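Local structure of nudix Hydrolase, RenU (6UUF) at residues A[25-30]-A[109-114]. The protein is a magnesium-dependent hydrolase of the Nudix family, probably cleaving nucleoside diphosphate derivatives such as NADH. The protein carries 3 engineered substitutions. Residues are numbered along the deposited sequence; the frame is centred on the assembly and turned at random.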
loop_
_atom_site.group_PDB
_atom_site.type_symbol
_atom_site.label_atom_id
_atom_site.label_comp_id
_atom_site.label_asym_id
_atom_site.label_seq_id
_atom_site.Cartn_x
_atom_site.Cartn_y
_atom_site.Cartn_z
ATOM N N GLY A 25 -2.268 -1.753 2.534
ATOM C CA GLY A 25 -1.984 -0.868 1.399
ATOM C C GLY A 25 -1.956 -1.607 0.083
ATOM O O GLY A 25 -1.594 -2.793 0.055
ATOM N N LEU A 26 -2.306 -0.893 -0.999
ATOM C CA LEU A 26 -2.299 -1.447 -2.326
ATOM C C LEU A 26 -1.019 -1.170 -3.067
ATOM O O LEU A 26 -0.694 -0.022 -3.312
ATOM C CB LEU A 26 -3.451 -0.882 -3.123
ATOM C CG LEU A 26 -3.864 -1.743 -4.301
ATOM C CD1 LEU A 26 -4.346 -3.134 -3.917
ATOM C CD2 LEU A 26 -4.957 -0.968 -5.029
ATOM N N LEU A 27 -0.318 -2.232 -3.454
ATOM C CA LEU A 27 0.792 -2.169 -4.413
ATOM C C LEU A 27 0.252 -2.547 -5.763
ATOM O O LEU A 27 0.182 -3.731 -6.115
ATOM C CB LEU A 27 1.909 -3.125 -3.984
ATOM C CG LEU A 27 3.143 -3.250 -4.864
ATOM C CD1 LEU A 27 3.674 -1.867 -5.129
ATOM C CD2 LEU A 27 4.233 -4.054 -4.136
ATOM N N LEU A 28 -0.187 -1.544 -6.502
ATOM C CA LEU A 28 -0.806 -1.733 -7.800
ATOM C C LEU A 28 0.260 -1.638 -8.910
ATOM O O LEU A 28 0.938 -0.622 -9.009
ATOM C CB LEU A 28 -1.859 -0.673 -8.042
ATOM C CG LEU A 28 -2.605 -0.800 -9.376
ATOM C CD1 LEU A 28 -3.287 -2.171 -9.572
ATOM C CD2 LEU A 28 -3.643 0.300 -9.412
ATOM N N ARG A 29 0.361 -2.679 -9.738
ATOM C CA ARG A 29 1.338 -2.773 -10.823
ATOM C C ARG A 29 0.693 -2.555 -12.153
ATOM O O ARG A 29 -0.454 -2.974 -12.355
ATOM C CB ARG A 29 2.043 -4.115 -10.833
ATOM C CG ARG A 29 2.616 -4.512 -9.469
ATOM C CD ARG A 29 3.282 -5.886 -9.537
ATOM N NE ARG A 29 2.356 -6.966 -9.935
ATOM C CZ ARG A 29 2.736 -8.219 -10.173
ATOM N NH1 ARG A 29 4.026 -8.585 -10.092
ATOM N NH2 ARG A 29 1.821 -9.108 -10.520
ATOM N N ALA A 30 1.410 -1.879 -13.051
ATOM C CA ALA A 30 0.969 -1.736 -14.454
ATOM C C ALA A 30 2.114 -1.818 -15.456
ATOM O O ALA A 30 3.203 -1.344 -15.191
ATOM C CB ALA A 30 0.164 -0.459 -14.683
ATOM N N THR A 109 0.441 -5.686 2.749
ATOM C CA THR A 109 0.561 -5.189 1.383
ATOM C C THR A 109 -0.230 -6.108 0.469
ATOM O O THR A 109 -0.048 -7.343 0.468
ATOM C CB THR A 109 2.046 -5.112 0.923
ATOM O OG1 THR A 109 2.738 -4.174 1.742
ATOM C CG2 THR A 109 2.136 -4.660 -0.514
ATOM N N VAL A 110 -1.108 -5.495 -0.313
ATOM C CA VAL A 110 -1.956 -6.213 -1.206
ATOM C C VAL A 110 -1.430 -5.862 -2.596
ATOM O O VAL A 110 -1.541 -4.703 -3.049
ATOM C CB VAL A 110 -3.423 -5.783 -0.981
ATOM C CG1 VAL A 110 -4.391 -6.446 -1.961
ATOM C CG2 VAL A 110 -3.852 -6.137 0.444
ATOM N N ILE A 111 -0.862 -6.864 -3.270
ATOM C CA ILE A 111 -0.340 -6.718 -4.629
ATOM C C ILE A 111 -1.481 -6.862 -5.641
ATOM O O ILE A 111 -2.230 -7.827 -5.601
ATOM C CB ILE A 111 0.737 -7.801 -4.898
ATOM C CG1 ILE A 111 1.842 -7.703 -3.806
ATOM C CG2 ILE A 111 1.265 -7.678 -6.312
ATOM C CD1 ILE A 111 3.020 -8.640 -3.965
ATOM N N ALA A 112 -1.594 -5.944 -6.570
ATOM C CA ALA A 112 -2.634 -6.041 -7.586
ATOM C C ALA A 112 -2.090 -5.550 -8.908
ATOM O O ALA A 112 -1.074 -4.830 -8.922
ATOM C CB ALA A 112 -3.864 -5.240 -7.198
ATOM N N ASP A 113 -2.757 -5.963 -9.996
ATOM C CA ASP A 113 -2.428 -5.565 -11.369
ATOM C C ASP A 113 -3.548 -4.769 -12.077
ATOM O O ASP A 113 -4.731 -5.022 -11.905
ATOM C CB ASP A 113 -2.195 -6.786 -12.210
ATOM C CG ASP A 113 -1.035 -7.634 -11.727
ATOM O OD1 ASP A 113 -0.230 -7.221 -10.881
ATOM O OD2 ASP A 113 -0.945 -8.768 -12.211
ATOM N N ALA A 114 -3.145 -3.794 -12.873
ATOM C CA ALA A 114 -4.026 -3.159 -13.851
ATOM C C ALA A 114 -3.465 -3.424 -15.262
ATOM O O ALA A 114 -2.257 -3.725 -15.441
ATOM C CB ALA A 114 -4.065 -1.674 -13.601
#
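Asp113 OD1 takes two bonds, from Arg29 NE and Arg29 NH2, each 2.8 Å, in a side-on salt bridge between neighbouring parallel strands of the central mixed sheet of the Nudix fold, an alpha/beta/alpha sandwich. Guanidinium and carboxylate lie nearly coplanar, 30° apart; a bend at chi3 (-60°) brings NE round to the acid, and the flat guanidinium carries NH2 with it. Asp113 OD2 takes a weak bond from Arg29 NH2 and forms a salt bridge with Arg89, while Arg29 NH1 reaches Ile160 O. Ile111 CG2 lies over one face of the Arg29 guanidinium, offset toward its rim, 3.9 Å from Arg29 NE. A methionine for Arg29 would probably leave the carboxylate with Arg89 as main charged mate and Ile160 O without this donor. Five backbone bonds join the strands, the shortest Arg29 N to Ala112 O, 2.7 Å. Leu27 and Ile111 share Arg29's face and pack on helix 144-158; Leu26 and Val110, on the other, meet helix 67-79. There Leu26 CG stands anti to its own N (chi1 -158°), and with chi2 this sends CD1 toward the neighbouring strand, 3.8 Å from Val110 CG1. Ala112 CB meets CD1 of both Leu26 and Leu28 at 3.9 Å.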